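Long-range contacts in apicoplast TIC22, putative (Plasmodium falciparum 3D7, PDB 4E6Z), which acts as an essential chaperone required for protein import into the apicoplast, the relict plastid of the malaria parasite: residues A[80-85]-A[101-106]; A[130-135]-A[265-270]; A[168-173]-A[191-196]. All coordinates share one frame; numbering follows the deposited sequence.

Interaction 1: residues A[80-85]-A[101-106]. With GOL (glycerol), chain B.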
loop_
_atom_site.group_PDB
_atom_site.type_symbol
_atom_site.label_atom_id
_atom_site.label_comp_id
_atom_site.label_asym_id
_atom_site.label_seq_id
_atom_site.Cartn_x
_atom_site.Cartn_y
_atom_site.Cartn_z
ATOM N N PHE A 80 -1.363 7.519 0.764
ATOM C CA PHE A 80 -1.546 8.708 1.584
ATOM C C PHE A 80 -0.292 9.557 1.710
ATOM O O PHE A 80 0.811 9.042 1.871
ATOM C CB PHE A 80 -2.077 8.323 2.966
ATOM C CG PHE A 80 -3.366 7.563 2.917
ATOM C CD1 PHE A 80 -4.582 8.224 2.983
ATOM C CD2 PHE A 80 -3.363 6.183 2.775
ATOM C CE1 PHE A 80 -5.774 7.519 2.923
ATOM C CE2 PHE A 80 -4.547 5.477 2.713
ATOM C CZ PHE A 80 -5.755 6.144 2.791
ATOM N N LEU A 81 -0.481 10.870 1.622
ATOM C CA LEU A 81 0.610 11.818 1.789
ATOM C C LEU A 81 0.228 12.879 2.806
ATOM O O LEU A 81 -0.950 13.097 3.086
ATOM C CB LEU A 81 0.961 12.487 0.461
ATOM C CG LEU A 81 1.516 11.649 -0.690
ATOM C CD1 LEU A 81 0.382 11.039 -1.481
ATOM C CD2 LEU A 81 2.369 12.508 -1.601
ATOM N N ILE A 82 1.230 13.539 3.368
ATOM C CA ILE A 82 0.982 14.672 4.242
ATOM C C ILE A 82 1.230 15.933 3.418
ATOM O O ILE A 82 2.248 16.049 2.739
ATOM C CB ILE A 82 1.870 14.638 5.505
ATOM C CG1 ILE A 82 1.452 13.486 6.424
ATOM C CG2 ILE A 82 1.762 15.949 6.269
ATOM C CD1 ILE A 82 1.674 12.114 5.844
ATOM N N THR A 83 0.284 16.861 3.447
ATOM C CA THR A 83 0.382 18.044 2.606
ATOM C C THR A 83 -0.028 19.291 3.362
ATOM O O THR A 83 -0.588 19.204 4.457
ATOM C CB THR A 83 -0.539 17.928 1.372
ATOM O OG1 THR A 83 -1.911 18.003 1.785
ATOM C CG2 THR A 83 -0.302 16.614 0.634
ATOM N N ASN A 84 0.248 20.451 2.769
ATOM C CA ASN A 84 -0.356 21.694 3.221
ATOM C C ASN A 84 -1.788 21.743 2.700
ATOM O O ASN A 84 -2.259 20.788 2.081
ATOM C CB ASN A 84 0.450 22.915 2.751
ATOM C CG ASN A 84 0.543 23.017 1.234
ATOM O OD1 ASN A 84 -0.267 22.447 0.505
ATOM N ND2 ASN A 84 1.537 23.753 0.755
ATOM N N TYR A 85 -2.476 22.853 2.938
ATOM C CA TYR A 85 -3.886 22.960 2.578
ATOM C C TYR A 85 -4.121 23.080 1.070
ATOM O O TYR A 85 -5.236 22.873 0.591
ATOM C CB TYR A 85 -4.547 24.112 3.336
ATOM C CG TYR A 85 -4.940 23.753 4.751
ATOM C CD1 TYR A 85 -4.129 22.943 5.534
ATOM C CD2 TYR A 85 -6.120 24.228 5.305
ATOM C CE1 TYR A 85 -4.485 22.610 6.826
ATOM C CE2 TYR A 85 -6.483 23.905 6.597
ATOM C CZ TYR A 85 -5.663 23.094 7.353
ATOM O OH TYR A 85 -6.020 22.767 8.642
ATOM N N TYR A 101 7.261 11.370 0.965
ATOM C CA TYR A 101 6.813 10.105 1.535
ATOM C C TYR A 101 5.379 9.760 1.151
ATOM O O TYR A 101 4.472 10.577 1.286
ATOM C CB TYR A 101 6.950 10.146 3.057
ATOM C CG TYR A 101 8.385 10.216 3.517
ATOM C CD1 TYR A 101 9.144 9.063 3.653
ATOM C CD2 TYR A 101 8.989 11.434 3.798
ATOM C CE1 TYR A 101 10.462 9.119 4.065
ATOM C CE2 TYR A 101 10.309 11.502 4.212
ATOM C CZ TYR A 101 11.040 10.338 4.341
ATOM O OH TYR A 101 12.351 10.389 4.754
HETATM N N MSE A 102 5.185 8.541 0.670
HETATM C CA MSE A 102 3.858 8.050 0.334
HETATM C C MSE A 102 3.564 6.796 1.148
HETATM O O MSE A 102 4.331 5.840 1.117
HETATM C CB MSE A 102 3.786 7.733 -1.153
HETATM C CG MSE A 102 4.218 8.880 -2.030
HETATM SE SE MSE A 102 4.098 8.462 -3.923
HETATM C CE MSE A 102 5.300 6.922 -3.994
ATOM N N PHE A 103 2.463 6.810 1.891
ATOM C CA PHE A 103 2.146 5.715 2.804
ATOM C C PHE A 103 0.998 4.856 2.283
ATOM O O PHE A 103 -0.013 5.373 1.808
ATOM C CB PHE A 103 1.800 6.258 4.192
ATOM C CG PHE A 103 2.906 7.057 4.827
ATOM C CD1 PHE A 103 3.822 6.448 5.669
ATOM C CD2 PHE A 103 3.029 8.420 4.578
ATOM C CE1 PHE A 103 4.843 7.177 6.252
ATOM C CE2 PHE A 103 4.048 9.159 5.163
ATOM C CZ PHE A 103 4.958 8.537 6.003
ATOM N N LEU A 104 1.160 3.540 2.373
ATOM C CA LEU A 104 0.086 2.622 2.007
ATOM C C LEU A 104 -0.926 2.513 3.141
ATOM O O LEU A 104 -2.078 2.136 2.922
ATOM C CB LEU A 104 0.649 1.248 1.637
ATOM C CG LEU A 104 1.169 1.147 0.201
ATOM C CD1 LEU A 104 2.187 0.026 0.048
ATOM C CD2 LEU A 104 0.011 0.967 -0.775
ATOM N N CYS A 105 -0.490 2.857 4.351
ATOM C CA CYS A 105 -1.362 2.840 5.525
ATOM C C CYS A 105 -1.538 4.250 6.067
ATOM O O CYS A 105 -0.555 4.921 6.383
ATOM C CB CYS A 105 -0.800 1.921 6.613
ATOM S SG CYS A 105 -1.724 1.937 8.171
ATOM N N PRO A 106 -2.799 4.701 6.176
ATOM C CA PRO A 106 -3.120 6.083 6.551
ATOM C C PRO A 106 -2.679 6.401 7.975
ATOM O O PRO A 106 -2.441 7.563 8.296
ATOM C CB PRO A 106 -4.648 6.123 6.453
ATOM C CG PRO A 106 -5.068 4.693 6.672
ATOM C CD PRO A 106 -4.010 3.876 6.004
HETATM C C1 GOL B . 6.209 14.087 1.572
HETATM O O1 GOL B . 7.462 13.739 2.118
HETATM C C2 GOL B . 5.176 14.058 2.680
HETATM O O2 GOL B . 4.758 15.370 2.980
HETATM C C3 GOL B . 3.995 13.232 2.208
HETATM O O3 GOL B . 3.686 12.289 3.208
#

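Interaction 2: residues A[130-135]-A[265-270]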
loop_
_atom_site.group_PDB
_atom_site.type_symbol
_atom_site.label_atom_id
_atom_site.label_comp_id
_atom_site.label_asym_id
_atom_site.label_seq_id
_atom_site.Cartn_x
_atom_site.Cartn_y
_atom_site.Cartn_z
ATOM N N ILE A 130 -3.875 15.086 5.798
ATOM C CA ILE A 130 -3.612 13.866 5.054
ATOM C C ILE A 130 -4.313 13.981 3.711
ATOM O O ILE A 130 -5.479 14.364 3.643
ATOM C CB ILE A 130 -4.155 12.630 5.795
ATOM C CG1 ILE A 130 -3.601 12.576 7.223
ATOM C CG2 ILE A 130 -3.842 11.347 5.016
ATOM C CD1 ILE A 130 -2.105 12.380 7.302
ATOM N N HIS A 131 -3.598 13.660 2.643
ATOM C CA HIS A 131 -4.174 13.701 1.308
ATOM C C HIS A 131 -4.040 12.342 0.624
ATOM O O HIS A 131 -3.023 11.665 0.758
ATOM C CB HIS A 131 -3.505 14.791 0.477
ATOM C CG HIS A 131 -4.059 14.918 -0.903
ATOM N ND1 HIS A 131 -5.388 15.199 -1.150
ATOM C CD2 HIS A 131 -3.468 14.817 -2.118
ATOM C CE1 HIS A 131 -5.591 15.247 -2.452
ATOM N NE2 HIS A 131 -4.441 15.021 -3.064
ATOM N N ASN A 132 -5.072 11.946 -0.111
ATOM C CA ASN A 132 -5.071 10.629 -0.733
ATOM C C ASN A 132 -4.869 10.658 -2.243
ATOM O O ASN A 132 -5.469 11.465 -2.948
ATOM C CB ASN A 132 -6.357 9.871 -0.387
ATOM C CG ASN A 132 -7.602 10.575 -0.891
ATOM O OD1 ASN A 132 -7.939 11.671 -0.440
ATOM N ND2 ASN A 132 -8.290 9.950 -1.838
ATOM N N ILE A 133 -3.995 9.780 -2.722
ATOM C CA ILE A 133 -3.889 9.471 -4.141
ATOM C C ILE A 133 -4.075 7.959 -4.296
ATOM O O ILE A 133 -4.550 7.297 -3.373
ATOM C CB ILE A 133 -2.529 9.911 -4.719
ATOM C CG1 ILE A 133 -1.393 9.131 -4.054
ATOM C CG2 ILE A 133 -2.327 11.412 -4.522
ATOM C CD1 ILE A 133 -0.039 9.355 -4.683
ATOM N N THR A 134 -3.709 7.410 -5.450
ATOM C CA THR A 134 -3.795 5.966 -5.650
ATOM C C THR A 134 -2.434 5.367 -5.988
ATOM O O THR A 134 -1.492 6.090 -6.322
ATOM C CB THR A 134 -4.781 5.601 -6.773
ATOM O OG1 THR A 134 -4.208 5.930 -8.043
ATOM C CG2 THR A 134 -6.089 6.344 -6.590
HETATM N N MSE A 135 -2.342 4.041 -5.899
HETATM C CA MSE A 135 -1.125 3.327 -6.266
HETATM C C MSE A 135 -0.800 3.540 -7.734
HETATM O O MSE A 135 0.365 3.523 -8.126
HETATM C CB MSE A 135 -1.261 1.831 -5.982
HETATM C CG MSE A 135 -0.509 1.365 -4.748
HETATM SE SE MSE A 135 1.389 1.841 -4.784
HETATM C CE MSE A 135 1.843 1.164 -6.553
ATOM N N LYS A 265 -11.723 2.414 4.086
ATOM C CA LYS A 265 -12.645 2.987 5.056
ATOM C C LYS A 265 -12.196 4.393 5.461
ATOM O O LYS A 265 -13.017 5.256 5.765
ATOM C CB LYS A 265 -12.705 2.080 6.284
ATOM C CG LYS A 265 -14.075 1.931 6.912
ATOM C CD LYS A 265 -14.184 0.581 7.606
ATOM C CE LYS A 265 -12.929 0.277 8.416
ATOM N NZ LYS A 265 -12.896 -1.135 8.896
ATOM N N TYR A 266 -10.883 4.613 5.454
ATOM C CA TYR A 266 -10.295 5.883 5.873
ATOM C C TYR A 266 -10.612 7.011 4.897
ATOM O O TYR A 266 -10.605 8.184 5.269
ATOM C CB TYR A 266 -8.778 5.740 6.029
ATOM C CG TYR A 266 -8.118 6.901 6.730
ATOM C CD1 TYR A 266 -7.656 7.999 6.017
ATOM C CD2 TYR A 266 -7.953 6.900 8.109
ATOM C CE1 TYR A 266 -7.055 9.062 6.655
ATOM C CE2 TYR A 266 -7.352 7.959 8.756
ATOM C CZ TYR A 266 -6.904 9.037 8.024
ATOM O OH TYR A 266 -6.303 10.095 8.661
ATOM N N LEU A 267 -10.890 6.653 3.648
ATOM C CA LEU A 267 -11.238 7.641 2.633
ATOM C C LEU A 267 -12.537 8.352 2.989
ATOM O O LEU A 267 -12.748 9.502 2.604
ATOM C CB LEU A 267 -11.365 6.984 1.260
ATOM C CG LEU A 267 -10.119 6.289 0.715
ATOM C CD1 LEU A 267 -10.405 5.675 -0.651
ATOM C CD2 LEU A 267 -8.968 7.261 0.639
ATOM N N ASP A 268 -13.410 7.662 3.717
ATOM C CA ASP A 268 -14.659 8.263 4.171
ATOM C C ASP A 268 -14.382 9.410 5.137
ATOM O O ASP A 268 -15.061 10.432 5.103
ATOM C CB ASP A 268 -15.559 7.223 4.843
ATOM C CG ASP A 268 -16.088 6.187 3.869
ATOM O OD1 ASP A 268 -15.949 6.391 2.644
ATOM O OD2 ASP A 268 -16.647 5.169 4.331
ATOM N N LYS A 269 -13.379 9.236 5.994
ATOM C CA LYS A 269 -13.029 10.252 6.985
ATOM C C LYS A 269 -12.515 11.540 6.347
ATOM O O LYS A 269 -12.900 12.638 6.746
ATOM C CB LYS A 269 -11.987 9.718 7.970
ATOM C CG LYS A 269 -11.414 10.790 8.888
ATOM C CD LYS A 269 -10.358 10.235 9.827
ATOM C CE LYS A 269 -9.749 11.346 10.675
ATOM N NZ LYS A 269 -8.748 10.831 11.651
ATOM N N LEU A 270 -11.639 11.398 5.360
ATOM C CA LEU A 270 -11.041 12.544 4.689
ATOM C C LEU A 270 -12.081 13.413 3.993
ATOM O O LEU A 270 -11.945 14.636 3.940
ATOM C CB LEU A 270 -9.996 12.078 3.675
ATOM C CG LEU A 270 -8.735 11.444 4.264
ATOM C CD1 LEU A 270 -7.765 11.053 3.161
ATOM C CD2 LEU A 270 -8.074 12.399 5.248
#

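Interaction 3: residues A[168-173]-A[191-196]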
loop_
_atom_site.group_PDB
_atom_site.type_symbol
_atom_site.label_atom_id
_atom_site.label_comp_id
_atom_site.label_asym_id
_atom_site.label_seq_id
_atom_site.Cartn_x
_atom_site.Cartn_y
_atom_site.Cartn_z
ATOM N N LEU A 168 7.770 5.108 -1.405
ATOM C CA LEU A 168 6.576 4.387 -0.977
ATOM C C LEU A 168 6.849 3.634 0.323
ATOM O O LEU A 168 7.827 2.896 0.426
ATOM C CB LEU A 168 6.124 3.419 -2.075
ATOM C CG LEU A 168 4.834 2.615 -1.866
ATOM C CD1 LEU A 168 3.618 3.524 -1.800
ATOM C CD2 LEU A 168 4.669 1.585 -2.974
ATOM N N ILE A 169 5.983 3.826 1.312
ATOM C CA ILE A 169 6.127 3.164 2.606
ATOM C C ILE A 169 5.019 2.142 2.864
ATOM O O ILE A 169 3.865 2.516 3.084
ATOM C CB ILE A 169 6.093 4.187 3.759
ATOM C CG1 ILE A 169 7.020 5.367 3.464
ATOM C CG2 ILE A 169 6.456 3.510 5.076
ATOM C CD1 ILE A 169 8.463 4.969 3.271
ATOM N N SER A 170 5.372 0.857 2.856
ATOM C CA SER A 170 4.406 -0.191 3.172
ATOM C C SER A 170 3.882 -0.032 4.592
ATOM O O SER A 170 4.532 0.578 5.431
ATOM C CB SER A 170 5.024 -1.585 3.002
ATOM O OG SER A 170 5.205 -1.911 1.638
ATOM N N SER A 171 2.699 -0.579 4.852
ATOM C CA SER A 171 2.128 -0.565 6.192
ATOM C C SER A 171 3.125 -1.113 7.201
ATOM O O SER A 171 3.621 -2.231 7.053
ATOM C CB SER A 171 0.842 -1.391 6.237
ATOM O OG SER A 171 0.357 -1.504 7.564
ATOM N N LYS A 172 3.416 -0.323 8.226
ATOM C CA LYS A 172 4.366 -0.732 9.253
ATOM C C LYS A 172 3.927 -2.047 9.896
ATOM O O LYS A 172 4.744 -2.926 10.153
ATOM C CB LYS A 172 4.495 0.359 10.315
ATOM C CG LYS A 172 5.529 0.077 11.386
ATOM C CD LYS A 172 5.393 1.057 12.541
ATOM C CE LYS A 172 6.536 0.911 13.531
ATOM N NZ LYS A 172 7.842 1.330 12.943
ATOM N N ARG A 173 2.627 -2.171 10.141
ATOM C CA ARG A 173 2.068 -3.341 10.807
ATOM C C ARG A 173 2.088 -4.592 9.913
ATOM O O ARG A 173 2.230 -5.708 10.403
ATOM C CB ARG A 173 0.642 -3.037 11.279
ATOM C CG ARG A 173 -0.024 -4.175 12.029
ATOM C CD ARG A 173 -1.464 -3.836 12.386
ATOM N NE ARG A 173 -2.275 -3.572 11.201
ATOM C CZ ARG A 173 -3.605 -3.544 11.193
ATOM N NH1 ARG A 173 -4.283 -3.774 12.309
ATOM N NH2 ARG A 173 -4.256 -3.293 10.064
HETATM N N MSE A 191 10.194 -6.295 0.916
HETATM C CA MSE A 191 10.014 -4.950 0.384
HETATM C C MSE A 191 8.593 -4.419 0.543
HETATM O O MSE A 191 8.298 -3.674 1.480
HETATM C CB MSE A 191 10.436 -4.902 -1.087
HETATM C CG MSE A 191 11.927 -4.688 -1.305
HETATM SE SE MSE A 191 12.474 -2.824 -1.083
HETATM C CE MSE A 191 12.377 -2.670 0.865
ATOM N N TYR A 192 7.721 -4.794 -0.386
ATOM C CA TYR A 192 6.339 -4.333 -0.367
ATOM C C TYR A 192 5.399 -5.523 -0.281
ATOM O O TYR A 192 4.871 -5.987 -1.292
ATOM C CB TYR A 192 6.036 -3.497 -1.606
ATOM C CG TYR A 192 6.929 -2.287 -1.751
ATOM C CD1 TYR A 192 6.605 -1.084 -1.142
ATOM C CD2 TYR A 192 8.100 -2.351 -2.494
ATOM C CE1 TYR A 192 7.422 0.028 -1.272
ATOM C CE2 TYR A 192 8.921 -1.245 -2.632
ATOM C CZ TYR A 192 8.577 -0.058 -2.019
ATOM O OH TYR A 192 9.393 1.040 -2.151
ATOM N N PRO A 193 5.186 -6.018 0.942
ATOM C CA PRO A 193 4.437 -7.253 1.190
ATOM C C PRO A 193 2.967 -7.208 0.760
ATOM O O PRO A 193 2.260 -6.220 0.968
ATOM C CB PRO A 193 4.540 -7.420 2.713
ATOM C CG PRO A 193 4.818 -6.043 3.232
ATOM C CD PRO A 193 5.675 -5.403 2.188
ATOM N N VAL A 194 2.529 -8.295 0.137
ATOM C CA VAL A 194 1.113 -8.592 -0.013
ATOM C C VAL A 194 0.943 -10.065 0.342
ATOM O O VAL A 194 1.869 -10.855 0.167
ATOM C CB VAL A 194 0.588 -8.295 -1.437
ATOM C CG1 VAL A 194 0.415 -6.789 -1.635
ATOM C CG2 VAL A 194 1.528 -8.863 -2.482
ATOM N N PHE A 195 -0.227 -10.423 0.859
ATOM C CA PHE A 195 -0.464 -11.772 1.360
ATOM C C PHE A 195 -1.475 -12.531 0.505
ATOM O O PHE A 195 -2.419 -11.945 -0.022
ATOM C CB PHE A 195 -0.964 -11.711 2.807
ATOM C CG PHE A 195 -0.076 -10.916 3.724
ATOM C CD1 PHE A 195 0.920 -11.540 4.460
ATOM C CD2 PHE A 195 -0.239 -9.546 3.852
ATOM C CE1 PHE A 195 1.740 -10.808 5.302
ATOM C CE2 PHE A 195 0.574 -8.810 4.696
ATOM C CZ PHE A 195 1.564 -9.442 5.423
ATOM N N TYR A 196 -1.279 -13.840 0.373
ATOM C CA TYR A 196 -2.265 -14.679 -0.305
ATOM C C TYR A 196 -2.293 -16.097 0.257
ATOM O O TYR A 196 -1.356 -16.529 0.930
ATOM C CB TYR A 196 -2.029 -14.699 -1.819
ATOM C CG TYR A 196 -0.955 -15.659 -2.276
ATOM C CD1 TYR A 196 -1.289 -16.900 -2.802
ATOM C CD2 TYR A 196 0.387 -15.325 -2.186
ATOM C CE1 TYR A 196 -0.315 -17.786 -3.223
ATOM C CE2 TYR A 196 1.370 -16.204 -2.604
ATOM C CZ TYR A 196 1.015 -17.433 -3.122
ATOM O OH TYR A 196 1.994 -18.308 -3.539
HETATM O O HOH W 1 2.810 -3.196 0.665
#

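Interaction 1: residues A[80-85]-A[101-106]
F80 holds its CG anti to the carbonyl carbon (chi1 -58°), and with this setting its ring reaches P106, just beyond the end of strand 97-103; F103 has the same setting, which brings its ring to I82. P106 lies over one face of the F80 ring: its CB stands 3.7 Å from the F80 ring centroid and only 6° off the normal, a well-centred CH-pi contact. The backbones beneath are joined as a single antiparallel hydrogen-bonded pair. F80 N donates to F103 O over 2.7 Å, and F103 N returns a bond to F80 O over 2.8 Å. F80 O also sits at the edge of the F103 ring and receives a CA-H...O contact from M102. Further along, the strands diverge, their short axes 135° apart, and a glycerol, probably from the crystallisation liquor, bridges the gap. Its O3 accepts from I82 N and its O2 donates to I82 O, at 2.8 Å and 2.6 Å respectively, while Y101 N gives O1 a weak bond. Apolar contacts flank this splayed region: L81 lies alongside M102, and I82 CD1 meets F103 CE2 at 3.9 Å. The F80-F103 pair thus links two small sheets, for strand 78-83 pairs through L81 with H131 of strand 129-134, whereas M102 bonds to K167 and I169 of strand 164-169. Helix 106-119 packs against I82 and F103 through A109, and helix 261-272 brings Y266, L267 and L270 against F80.

Interaction 2: residues A[130-135]-A[265-270]
Helix-on-strand packing of side chains, without a hydrogen bond between the two segments, joins strand 129-134 to the C-terminal helix 261-272 near the protein surface. The short axes pass 9.5 Å apart at -131°, and the strand presents alternate residues, I130 and N132, to the helix. On the helix, L267 and L270 supply the methyl groups that meet N132. The N132 CG stands between its backbone N and carbonyl carbon (chi1 61°), which swings the amide toward the helix; ND2 then lies 3.7 Å from L267 CD2, and OD1 3.7 Å from L270 CD1. N132 and L270 run alongside one another, pointing opposite ways. The second methyl of L270 turns to I130: L270 CD2 lies 3.6 Å from I130 O and 4.0 Å from I130 CB. Y266 comes to I130 roughly at right angles, its hydroxyl 3.9 Å from CG1 and its ring oblique to CG2. That hydroxyl is hydrogen-bonded to E110 of helix 106-119, whose carboxylate also forms a salt bridge with K269. Within the contact itself, then, cohesion is van der Waals in character: leucine methyls rest on an isoleucine and on one side of the N132 amide plane, while the side-chain polar bonds of Y266 and K269 go to E110.

Interaction 3: residues A[168-173]-A[191-196]
S170 OG is bound by a water that spans the contact, 2.9 Å from that oxygen and donating a hydrogen bond to P193 O at 3.1 Å. With no direct hydrogen bond between the two segments, this bridge is the polar link from the loop after strand 164-169 to the start of strand 193-203. The same hydroxyl oxygen is closely packed, 3.2 Å from Y192 CD1 in an oblique approach to the ring and 3.6 Å from P193 CD. Y192 carries most of the remaining contact. Its CG stands anti to the carbonyl carbon (chi1 -58°), and the ring reaches back to L168, whose carbonyl oxygen lies at the ring edge, 3.4 Å from CE1. The L168 side chain, extended with CG anti to the backbone N (chi1 -177°), lies aslant the tyrosine and brings CD2 to 3.6 Å from CE1. Apolar and polar parts of L168 thus meet one corner of the same ring. Around this junction, M243 of helix 243-247 touches both L168 and Y192, while helix 172-179, weakly N-capped by S171, lays L175 and A178 on P193. Strand 164-169 continues into its own sheet through I169, bonded to M102 and L104, whereas V194 pairs with L241 of strand 238-242.

Overall arrangement
The three contacts join small sheets and a helix by different chemistries. Interactions 1 and 3 are buried, and interaction 2 lies at the surface. Interaction 1 combines direct backbone bonds with a proline-on-ring contact; interaction 2 has side-chain packing, partly on an amide, and no hydrogen bond; interaction 3 relies on a tyrosine ring and a bridging water. Interactions 1 and 2, with centres about 9 Å apart, share the two-strand sheet of 78-83 and 129-134, and Y266 packs on both F80 and P106. Interactions 1 and 3 share the sheet holding 97-103 and 164-169, from which interaction 3 leads to the four-strand sheet. Interactions 2 and 3, centres about 17 Å apart, meet where M135 packs on L168.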